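Local coordinates for poly-beta-1,6-N-acetyl-D-glucosamine export protein (Escherichia coli, PDB 4Y25), which exports the biofilm adhesin poly-beta-1,6-N-acetyl-D-glucosamine across the outer membrane, this chain being its membrane-spanning beta-barrel domain, at residues Q115-S120 against G134-A139; F160-Q165 against T201-P206; L191-N196 against K208-V213; K244-D249 against P278-R283. All coordinates share one frame; numbering follows the deposited sequence.

All four contacts lie in one closed, antiparallel 16-stranded barrel, at the end away from the termini, presumably the extracellular one. Interaction 1 pairs strands 110-118 and 134-144; interaction 2, about 15 Å on between centres, joins the loops after strands 149-160 and 183-195. Interaction 3 pairs strands 183-195 and 208-225; interaction 4, whose centre lies about 12 Å from that of interaction 3, packs the 278-283 turn on the start of strand 247-262. Interactions 2 and 3 alternate along the chain and meet at Asn-196, whereas interactions 1 and 4 are about 28 Å apart between centres. Neighbouring strands thus build the wall of the export channel, and loops knit its rim.

Interaction 1 (Q115-S120 against G134-A139)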
# COMPACT_ATOMS: atom_id res chain seq x y z
N GLN A 115 12.44 5.00 3.67
CA GLN A 115 11.32 5.92 3.48
C GLN A 115 11.02 6.77 4.71
O GLN A 115 10.68 6.26 5.78
CB GLN A 115 10.07 5.13 3.08
CG GLN A 115 8.92 5.99 2.59
CD GLN A 115 8.13 5.32 1.48
OE1 GLN A 115 8.37 4.17 1.13
NE2 GLN A 115 7.17 6.05 0.92
N LEU A 116 11.16 8.09 4.54
CA LEU A 116 10.81 9.07 5.58
C LEU A 116 9.55 9.83 5.21
O LEU A 116 9.38 10.25 4.07
CB LEU A 116 11.94 10.07 5.78
CG LEU A 116 13.22 9.59 6.43
CD1 LEU A 116 14.16 10.77 6.48
CD2 LEU A 116 12.90 9.06 7.81
N GLU A 117 8.66 10.02 6.19
CA GLU A 117 7.43 10.75 5.92
C GLU A 117 6.99 11.70 7.04
O GLU A 117 7.12 11.40 8.23
CB GLU A 117 6.27 9.77 5.62
CG GLU A 117 6.70 8.40 5.10
CD GLU A 117 5.61 7.70 4.30
OE1 GLU A 117 4.45 8.14 4.36
OE2 GLU A 117 5.93 6.71 3.61
N ARG A 118 6.51 12.87 6.62
CA ARG A 118 5.69 13.74 7.44
C ARG A 118 4.63 14.33 6.49
O ARG A 118 4.95 14.69 5.37
CB ARG A 118 6.52 14.84 8.11
CG ARG A 118 6.88 16.03 7.22
CD ARG A 118 7.31 17.27 7.99
NE ARG A 118 8.22 18.10 7.21
CZ ARG A 118 8.57 19.34 7.52
NH1 ARG A 118 8.09 19.91 8.62
NH2 ARG A 118 9.41 20.01 6.75
N LEU A 119 3.36 14.30 6.87
CA LEU A 119 2.85 13.44 7.93
C LEU A 119 2.75 12.03 7.37
O LEU A 119 2.67 11.84 6.15
CB LEU A 119 1.49 13.92 8.43
CG LEU A 119 1.26 15.41 8.69
CD1 LEU A 119 0.83 16.14 7.42
CD2 LEU A 119 0.22 15.59 9.78
N SER A 120 2.74 11.03 8.25
CA SER A 120 2.75 9.65 7.80
C SER A 120 1.34 9.11 7.56
O SER A 120 0.40 9.47 8.27
CB SER A 120 3.47 8.76 8.82
OG SER A 120 3.53 7.42 8.37
N GLY A 134 1.55 12.58 12.88
CA GLY A 134 2.53 11.52 12.93
C GLY A 134 3.65 11.63 11.91
O GLY A 134 3.43 11.99 10.76
N ASN A 135 4.87 11.32 12.36
CA ASN A 135 6.03 11.23 11.47
C ASN A 135 6.66 9.84 11.61
O ASN A 135 6.67 9.27 12.70
CB ASN A 135 7.05 12.32 11.79
CG ASN A 135 6.46 13.71 11.74
OD1 ASN A 135 5.50 13.96 11.01
ND2 ASN A 135 7.04 14.63 12.50
N SER A 136 7.18 9.31 10.51
CA SER A 136 7.62 7.91 10.52
C SER A 136 8.92 7.66 9.76
O SER A 136 9.45 8.54 9.08
CB SER A 136 6.53 7.02 9.94
OG SER A 136 6.33 7.28 8.56
N ALA A 137 9.41 6.43 9.88
CA ALA A 137 10.58 5.97 9.15
C ALA A 137 10.41 4.50 8.76
O ALA A 137 10.27 3.64 9.63
CB ALA A 137 11.84 6.17 9.97
N GLN A 138 10.42 4.22 7.46
CA GLN A 138 10.29 2.85 6.98
C GLN A 138 11.61 2.33 6.43
O GLN A 138 12.43 3.10 5.92
CB GLN A 138 9.22 2.75 5.89
CG GLN A 138 7.83 3.24 6.28
CD GLN A 138 6.80 2.94 5.22
OE1 GLN A 138 7.06 2.21 4.26
NE2 GLN A 138 5.61 3.53 5.37
N ALA A 139 11.82 1.03 6.55
CA ALA A 139 12.94 0.36 5.90
C ALA A 139 12.53 -1.05 5.48
O ALA A 139 11.70 -1.68 6.15
CB ALA A 139 14.14 0.32 6.81
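The flat ends of Gln-115, Gln-138 and Glu-117 gather on one face of a strand pair. Gln-115 and Gln-138 run side by side in the same direction, their amides turned 34° from each other, with contact made chiefly low down, where CB of Gln-115 lies 3.8 Å from CB of Gln-138. The carboxylate of Glu-117 comes slantwise to the amide of Gln-138, the two planes only 20° apart, and its OE2 is 3.6 Å from Gln-138 NE2. Ser-136, opposite Glu-117, has its hydroxyl between its own backbone N and carbonyl carbon (chi1 67°), which carries OG to the hydroxyl of Ser-120. The two OG atoms, of Ser-120 and Ser-136, are 2.8 Å apart and hydrogen-bonded, and that of Ser-120 also bonds the backbone N of Arg-122. This is an antiparallel hairpin of the membrane barrel, strand 110-118 beside strand 134-144, with its polar face consistent with the channel interior. Hydrogen-bonded pairs Gln-115/Gln-138 and Glu-117/Ser-136 hold the ladder; in the first, Gln-138 N reaches Gln-115 O at 2.7 Å, while Glu-117 N to Ser-136 O is weak. On the other face, Leu-116 sets CD2 3.8 Å from CB of Ala-137. Beyond the strand end, the backbone N of Ser-120 still bonds Gly-134 O at 2.8 Å.

Interaction 2 (F160-Q165 against T201-P206); sequences FSDSNQ and TPYYNP
Tyr-203 reaches across with its hydroxyl end leading, between Phe-160, Asp-162 and Asn-164. Its ring and that of Phe-160 are virtually parallel, with planes 1° apart, but slid so far that they barely overlap, centroids 5.5 Å apart; the nearest ring carbons are CE2 of Phe-160 and CE2 of Tyr-203 at 3.9 Å. Asp-162 approaches from the opposite direction, its carboxylate at the edge of the tyrosine ring, and OD2 takes the hydrogen bond from Tyr-203 OH on its syn lone pair at 3.2 Å. Both segments are loops at one end of the outer-membrane barrel, following strands 149-160 and 183-195; Phe-160 N bonds Asn-164 O to close the first of them. A second polar link lies alongside. Asn-164 and Asn-205 approach from opposite directions, their amide planes 70° apart, and Asn-205 ND2 donates to Asn-164 OD1 at 2.6 Å. The donor stands well above the carbonyl plane of Asn-164, although the acceptor lies close to the amide plane of Asn-205. Backbone N atoms of Thr-197 and Glu-198 also bond this OD1, while Asn-164 ND2, over one face of the Phe-160 ring, bonds Asn-196 OD1.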
# COMPACT_ATOMS: atom_id res chain seq x y z
N PHE A 160 3.56 9.41 17.11
CA PHE A 160 2.31 10.15 17.08
C PHE A 160 2.42 11.43 17.91
O PHE A 160 3.27 11.52 18.80
CB PHE A 160 1.15 9.29 17.60
CG PHE A 160 0.76 8.15 16.70
CD1 PHE A 160 1.67 7.16 16.36
CD2 PHE A 160 -0.53 8.05 16.21
CE1 PHE A 160 1.30 6.11 15.54
CE2 PHE A 160 -0.91 7.01 15.39
CZ PHE A 160 0.01 6.04 15.05
N SER A 161 1.55 12.40 17.64
CA SER A 161 1.58 13.66 18.37
C SER A 161 0.89 13.54 19.74
O SER A 161 0.63 14.55 20.39
CB SER A 161 0.92 14.77 17.56
OG SER A 161 -0.47 14.53 17.39
N ASP A 162 0.61 12.32 20.16
CA ASP A 162 0.03 12.07 21.47
C ASP A 162 0.89 11.08 22.26
O ASP A 162 0.37 10.24 23.00
CB ASP A 162 -1.41 11.57 21.35
CG ASP A 162 -1.51 10.18 20.75
OD1 ASP A 162 -0.54 9.72 20.13
OD2 ASP A 162 -2.58 9.55 20.89
N SER A 163 2.20 11.18 22.06
CA SER A 163 3.21 10.39 22.77
C SER A 163 3.26 8.91 22.38
O SER A 163 4.16 8.19 22.79
CB SER A 163 3.01 10.51 24.29
OG SER A 163 3.92 9.69 24.99
N ASN A 164 2.29 8.46 21.59
CA ASN A 164 2.27 7.06 21.17
C ASN A 164 3.28 6.77 20.08
O ASN A 164 3.36 7.50 19.09
CB ASN A 164 0.87 6.67 20.68
CG ASN A 164 0.77 5.19 20.34
OD1 ASN A 164 0.60 4.35 21.23
ND2 ASN A 164 0.89 4.86 19.06
N GLN A 165 4.07 5.72 20.26
CA GLN A 165 4.97 5.28 19.21
C GLN A 165 4.64 3.87 18.75
O GLN A 165 4.58 2.93 19.56
CB GLN A 165 6.44 5.38 19.65
CG GLN A 165 6.70 5.23 21.13
CD GLN A 165 8.19 5.15 21.43
OE1 GLN A 165 8.97 5.96 20.94
NE2 GLN A 165 8.58 4.18 22.26
N THR A 201 -6.98 5.38 24.01
CA THR A 201 -6.93 6.13 22.76
C THR A 201 -8.28 6.16 22.05
O THR A 201 -9.05 5.20 22.14
CB THR A 201 -5.88 5.54 21.80
OG1 THR A 201 -6.39 4.32 21.23
CG2 THR A 201 -4.57 5.26 22.52
N PRO A 202 -8.57 7.27 21.35
CA PRO A 202 -9.78 7.43 20.53
C PRO A 202 -9.63 6.85 19.12
O PRO A 202 -10.49 7.08 18.27
CB PRO A 202 -9.95 8.94 20.47
CG PRO A 202 -8.56 9.47 20.56
CD PRO A 202 -7.82 8.53 21.48
N TYR A 203 -8.55 6.11 18.88
CA TYR A 203 -8.34 5.41 17.62
C TYR A 203 -7.85 4.00 17.92
O TYR A 203 -7.38 3.74 19.02
CB TYR A 203 -7.35 6.17 16.73
CG TYR A 203 -5.98 6.36 17.36
CD1 TYR A 203 -5.72 7.45 18.19
CD2 TYR A 203 -4.95 5.47 17.11
CE1 TYR A 203 -4.48 7.63 18.76
CE2 TYR A 203 -3.70 5.64 17.68
CZ TYR A 203 -3.47 6.72 18.51
OH TYR A 203 -2.23 6.90 19.08
N TYR A 204 -7.98 3.09 16.95
CA TYR A 204 -7.58 1.71 17.20
C TYR A 204 -6.07 1.62 17.38
O TYR A 204 -5.31 1.66 16.41
CB TYR A 204 -8.04 0.78 16.08
CG TYR A 204 -7.79 -0.68 16.39
CD1 TYR A 204 -8.42 -1.30 17.46
CD2 TYR A 204 -6.93 -1.45 15.61
CE1 TYR A 204 -8.20 -2.63 17.76
CE2 TYR A 204 -6.70 -2.79 15.90
CZ TYR A 204 -7.34 -3.37 16.97
OH TYR A 204 -7.11 -4.70 17.26
N ASN A 205 -5.65 1.50 18.64
CA ASN A 205 -4.24 1.44 18.98
C ASN A 205 -3.90 0.18 19.76
O ASN A 205 -3.60 0.25 20.96
CB ASN A 205 -3.85 2.68 19.79
CG ASN A 205 -2.39 3.05 19.62
OD1 ASN A 205 -1.89 3.12 18.50
ND2 ASN A 205 -1.71 3.29 20.73
N PRO A 206 -3.93 -0.98 19.09
CA PRO A 206 -3.65 -2.26 19.76
C PRO A 206 -2.23 -2.30 20.32
O PRO A 206 -1.28 -1.90 19.64
CB PRO A 206 -3.82 -3.29 18.63
CG PRO A 206 -3.55 -2.52 17.38
CD PRO A 206 -4.10 -1.15 17.64

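Interaction 3 (L191-N196 against K208-V213)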
# COMPACT_ATOMS: atom_id res chain seq x y z
N LEU A 191 3.59 -12.42 7.51
CA LEU A 191 3.66 -12.23 8.96
C LEU A 191 3.65 -10.74 9.28
O LEU A 191 4.16 -9.93 8.51
CB LEU A 191 4.91 -12.90 9.54
CG LEU A 191 5.08 -14.40 9.29
CD1 LEU A 191 6.30 -14.92 10.02
CD2 LEU A 191 3.84 -15.15 9.72
N TYR A 192 3.06 -10.38 10.41
CA TYR A 192 2.96 -8.98 10.78
C TYR A 192 2.99 -8.79 12.30
O TYR A 192 2.40 -9.57 13.04
CB TYR A 192 1.67 -8.38 10.21
CG TYR A 192 1.42 -6.94 10.61
CD1 TYR A 192 2.18 -5.90 10.09
CD2 TYR A 192 0.40 -6.62 11.50
CE1 TYR A 192 1.95 -4.59 10.45
CE2 TYR A 192 0.16 -5.31 11.87
CZ TYR A 192 0.94 -4.30 11.34
OH TYR A 192 0.69 -3.00 11.72
N TYR A 193 3.69 -7.75 12.73
CA TYR A 193 3.82 -7.43 14.15
C TYR A 193 3.62 -5.93 14.36
O TYR A 193 4.19 -5.12 13.63
CB TYR A 193 5.19 -7.87 14.67
CG TYR A 193 5.45 -7.57 16.13
CD1 TYR A 193 4.90 -8.35 17.14
CD2 TYR A 193 6.27 -6.51 16.50
CE1 TYR A 193 5.14 -8.08 18.47
CE2 TYR A 193 6.51 -6.23 17.83
CZ TYR A 193 5.95 -7.01 18.81
OH TYR A 193 6.20 -6.73 20.14
N GLU A 194 2.80 -5.58 15.34
CA GLU A 194 2.55 -4.17 15.66
C GLU A 194 2.51 -3.96 17.17
O GLU A 194 1.82 -4.67 17.90
CB GLU A 194 1.24 -3.70 15.03
CG GLU A 194 0.85 -2.27 15.42
CD GLU A 194 -0.53 -1.88 14.92
OE1 GLU A 194 -1.14 -2.66 14.16
OE2 GLU A 194 -1.01 -0.78 15.30
N GLN A 195 3.25 -2.96 17.64
CA GLN A 195 3.28 -2.62 19.06
C GLN A 195 3.09 -1.12 19.26
O GLN A 195 3.72 -0.31 18.58
CB GLN A 195 4.58 -3.10 19.70
CG GLN A 195 4.92 -2.44 21.03
CD GLN A 195 6.12 -1.52 20.94
OE1 GLN A 195 6.88 -1.57 19.97
NE2 GLN A 195 6.29 -0.67 21.94
N ASN A 196 2.23 -0.76 20.20
CA ASN A 196 1.98 0.64 20.52
C ASN A 196 2.25 0.93 22.00
O ASN A 196 2.70 0.05 22.73
CB ASN A 196 0.55 1.03 20.16
CG ASN A 196 0.31 1.03 18.66
OD1 ASN A 196 0.64 1.99 17.97
ND2 ASN A 196 -0.27 -0.06 18.16
N LYS A 208 -0.21 -4.92 21.38
CA LYS A 208 0.70 -5.91 20.80
C LYS A 208 -0.07 -6.93 19.98
O LYS A 208 -0.76 -7.80 20.52
CB LYS A 208 1.51 -6.60 21.90
CG LYS A 208 2.66 -7.44 21.38
CD LYS A 208 3.63 -7.81 22.50
CE LYS A 208 4.29 -6.57 23.08
NZ LYS A 208 5.29 -6.91 24.14
N THR A 209 0.04 -6.82 18.66
CA THR A 209 -0.68 -7.70 17.74
C THR A 209 0.30 -8.51 16.89
O THR A 209 1.35 -8.01 16.49
CB THR A 209 -1.61 -6.89 16.82
OG1 THR A 209 -2.39 -5.98 17.60
CG2 THR A 209 -2.54 -7.82 16.05
N PHE A 210 -0.04 -9.77 16.64
CA PHE A 210 0.77 -10.62 15.79
C PHE A 210 -0.11 -11.52 14.94
O PHE A 210 -1.01 -12.19 15.45
CB PHE A 210 1.74 -11.45 16.63
CG PHE A 210 2.62 -12.36 15.82
CD1 PHE A 210 3.66 -11.85 15.07
CD2 PHE A 210 2.42 -13.73 15.83
CE1 PHE A 210 4.47 -12.68 14.32
CE2 PHE A 210 3.22 -14.57 15.09
CZ PHE A 210 4.25 -14.04 14.34
N ASP A 211 0.14 -11.53 13.63
CA ASP A 211 -0.68 -12.30 12.70
C ASP A 211 0.16 -13.25 11.85
O ASP A 211 1.25 -12.91 11.40
CB ASP A 211 -1.48 -11.37 11.78
CG ASP A 211 -2.24 -10.30 12.54
OD1 ASP A 211 -2.62 -10.54 13.70
OD2 ASP A 211 -2.45 -9.21 11.96
N ILE A 212 -0.37 -14.45 11.63
CA ILE A 212 0.20 -15.37 10.67
C ILE A 212 -0.87 -15.71 9.64
O ILE A 212 -1.85 -16.39 9.96
CB ILE A 212 0.70 -16.66 11.33
CG1 ILE A 212 1.76 -16.35 12.39
CG2 ILE A 212 1.26 -17.61 10.28
CD1 ILE A 212 2.28 -17.57 13.13
N VAL A 213 -0.71 -15.22 8.42
CA VAL A 213 -1.69 -15.47 7.37
C VAL A 213 -1.06 -16.08 6.13
O VAL A 213 -0.48 -15.37 5.31
CB VAL A 213 -2.43 -14.18 6.96
CG1 VAL A 213 -3.51 -14.50 5.94
CG2 VAL A 213 -3.02 -13.49 8.17
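Tyr-193 leans across to the strand carrying Lys-208 and Phe-210. Its CG lies anti to the backbone N (chi1 179°), which lays the ring along the sheet surface. From CB outward, CG passes near the carbonyl oxygen of Thr-209 and CD1 comes within 3.6 Å of that oxygen, Thr-209 O. CD1 also has Phe-210 CD1 4.3 Å away, at the edge of the tyrosine ring. Farther out, CE1 of Tyr-193 touches CG of Lys-208 at 3.9 Å, and at the tip OH meets Lys-208 CE at 3.5 Å, the methylene chain of the lysine slanting past it. Leu-191 continues this surface, its CD2 resting against both CG1 and CG2 of Ile-212. Strands 183-195 and 208-225 are antiparallel neighbours in the barrel, and these mostly apolar and aromatic side chains on the surface are consistent with a lipid-facing wall. Two hydrogen-bonded pairs, Tyr-192/Asp-211 and Glu-194/Thr-209, supply the ladder, as in Thr-209 N to Glu-194 O at 2.9 Å. The other face is polar. There Tyr-192 and Asp-211 lie side by side, OD2 of Asp-211 being at the ring edge, 3.9 Å from Tyr-192 CD2, with ring and carboxylate planes 38° apart. The tyrosine hydroxyl bonds Glu-168, while Asp-211 bonds Ser-241 and forms a salt bridge with Arg-277. Glu-194 sets OE1 in the plane of the Tyr-192 ring; its OE2 receives Asn-196 ND2 at 3.0 Å and pairs with Arg-166 in a salt bridge.

Interaction 4 (K244-D249 against P278-R283); sequences KHYGTD and PYDGDR
Tyr-246 and Gly-281 bring the two backbones to 5.5 Å, CA to CA, where the bend of 278-283 packs beside a bulge that Tyr-246 and Gly-247 form opposite Gln-243, and in this bend Gly-281 has a backbone conformation (phi 132°, psi -106°) that only glycine takes up easily. Tyr-246 spreads its ring against that bend. The CA of Asp-280 sits over the ring centre, 3.7 Å from the centroid of Tyr-246 and 9° off the normal, a CH-pi contact. The peptide that follows covers the side of the ring bearing CD1 and CE1, with Asp-280 O 3.3 Å from Tyr-246 CE1. Over the same face, toward the opposite edge, Asp-280 brings OD1 to 3.5 Å from Tyr-246 CE2; this same oxygen bonds NE2 of Gln-243. The second half of the contact gathers round Asp-249. Its CB packs on the proline ring, 3.8 Å from Pro-278 CG, and its carboxylate crosses the chain of Arg-283 at about a right angle, OD2 lying 3.6 Å from Arg-283 CD. The charged ends stay apart: NE of Arg-283 bonds Val-250 O instead. Nearby Asp-282 adds a second negative charge, its OD1 3.9 Å from Asp-249 OD2, a like-charge approach that the nearby guanidinium of Arg-283 may partly offset. A classic beta bulge opening strand 247-262 thus meets the hairpin turn between barrel strands 266-278 and 283-297.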
# COMPACT_ATOMS: atom_id res chain seq x y z
N LYS A 244 -2.79 -9.27 22.54
CA LYS A 244 -2.63 -9.40 23.99
C LYS A 244 -3.84 -8.78 24.70
O LYS A 244 -4.37 -7.77 24.25
CB LYS A 244 -1.31 -8.75 24.42
CG LYS A 244 -1.14 -8.44 25.90
CD LYS A 244 0.35 -8.20 26.17
CE LYS A 244 0.61 -7.22 27.31
NZ LYS A 244 -0.60 -6.94 28.10
N HIS A 245 -4.26 -9.44 25.78
CA HIS A 245 -5.50 -9.13 26.51
C HIS A 245 -6.75 -9.56 25.75
O HIS A 245 -7.87 -9.27 26.17
CB HIS A 245 -5.61 -7.64 26.86
CG HIS A 245 -4.62 -7.18 27.88
ND1 HIS A 245 -4.04 -8.03 28.79
CD2 HIS A 245 -4.10 -5.95 28.12
CE1 HIS A 245 -3.22 -7.35 29.57
NE2 HIS A 245 -3.23 -6.09 29.18
N TYR A 246 -6.57 -10.27 24.63
CA TYR A 246 -7.71 -10.70 23.83
C TYR A 246 -7.54 -12.07 23.20
O TYR A 246 -8.49 -12.65 22.68
CB TYR A 246 -8.01 -9.66 22.74
CG TYR A 246 -8.53 -8.35 23.29
CD1 TYR A 246 -9.87 -8.21 23.63
CD2 TYR A 246 -7.68 -7.27 23.47
CE1 TYR A 246 -10.35 -7.01 24.13
CE2 TYR A 246 -8.16 -6.07 23.97
CZ TYR A 246 -9.49 -5.95 24.30
OH TYR A 246 -9.97 -4.76 24.80
N GLY A 247 -6.32 -12.60 23.25
CA GLY A 247 -6.07 -13.94 22.75
C GLY A 247 -5.96 -14.02 21.23
O GLY A 247 -5.33 -13.18 20.60
N THR A 248 -6.60 -15.04 20.65
CA THR A 248 -6.46 -15.31 19.23
C THR A 248 -7.78 -15.73 18.59
O THR A 248 -8.55 -16.49 19.17
CB THR A 248 -5.40 -16.42 18.98
OG1 THR A 248 -4.10 -15.92 19.31
CG2 THR A 248 -5.40 -16.88 17.53
N ASP A 249 -8.04 -15.22 17.39
CA ASP A 249 -9.10 -15.75 16.56
C ASP A 249 -8.61 -15.88 15.12
O ASP A 249 -7.43 -15.64 14.83
CB ASP A 249 -10.35 -14.86 16.62
CG ASP A 249 -11.64 -15.67 16.52
OD1 ASP A 249 -11.60 -16.78 15.95
OD2 ASP A 249 -12.68 -15.19 17.00
N PRO A 278 -10.16 -10.34 13.97
CA PRO A 278 -10.58 -9.81 15.27
C PRO A 278 -9.96 -8.45 15.61
O PRO A 278 -8.76 -8.25 15.41
CB PRO A 278 -10.11 -10.88 16.25
CG PRO A 278 -8.95 -11.52 15.57
CD PRO A 278 -9.30 -11.53 14.11
N TYR A 279 -10.78 -7.54 16.12
CA TYR A 279 -10.30 -6.28 16.69
C TYR A 279 -10.81 -6.14 18.12
O TYR A 279 -12.01 -5.96 18.34
CB TYR A 279 -10.77 -5.08 15.87
CG TYR A 279 -10.45 -5.12 14.39
CD1 TYR A 279 -9.24 -4.64 13.90
CD2 TYR A 279 -11.38 -5.61 13.47
CE1 TYR A 279 -8.96 -4.66 12.54
CE2 TYR A 279 -11.11 -5.64 12.12
CZ TYR A 279 -9.90 -5.16 11.66
OH TYR A 279 -9.63 -5.19 10.31
N ASP A 280 -9.90 -6.23 19.09
CA ASP A 280 -10.26 -6.15 20.51
C ASP A 280 -11.36 -7.14 20.89
O ASP A 280 -12.33 -6.78 21.56
CB ASP A 280 -10.71 -4.73 20.88
CG ASP A 280 -9.56 -3.76 20.96
OD1 ASP A 280 -8.40 -4.21 21.07
OD2 ASP A 280 -9.81 -2.53 20.92
N GLY A 281 -11.21 -8.39 20.46
CA GLY A 281 -12.17 -9.42 20.82
C GLY A 281 -12.64 -10.25 19.64
O GLY A 281 -11.90 -11.09 19.14
N ASP A 282 -13.87 -10.01 19.20
CA ASP A 282 -14.46 -10.81 18.13
C ASP A 282 -14.35 -10.10 16.78
O ASP A 282 -14.14 -8.89 16.71
CB ASP A 282 -15.91 -11.16 18.45
CG ASP A 282 -16.54 -12.09 17.42
OD1 ASP A 282 -16.07 -13.24 17.29
OD2 ASP A 282 -17.50 -11.66 16.75
N ARG A 283 -14.49 -10.88 15.72
CA ARG A 283 -14.19 -10.46 14.36
C ARG A 283 -15.24 -9.55 13.72
O ARG A 283 -16.43 -9.83 13.77
CB ARG A 283 -14.00 -11.71 13.49
CG ARG A 283 -13.17 -12.78 14.17
CD ARG A 283 -13.46 -14.16 13.61
NE ARG A 283 -13.06 -14.28 12.21
CZ ARG A 283 -13.83 -14.80 11.26
NH1 ARG A 283 -15.04 -15.25 11.55
NH2 ARG A 283 -13.38 -14.88 10.01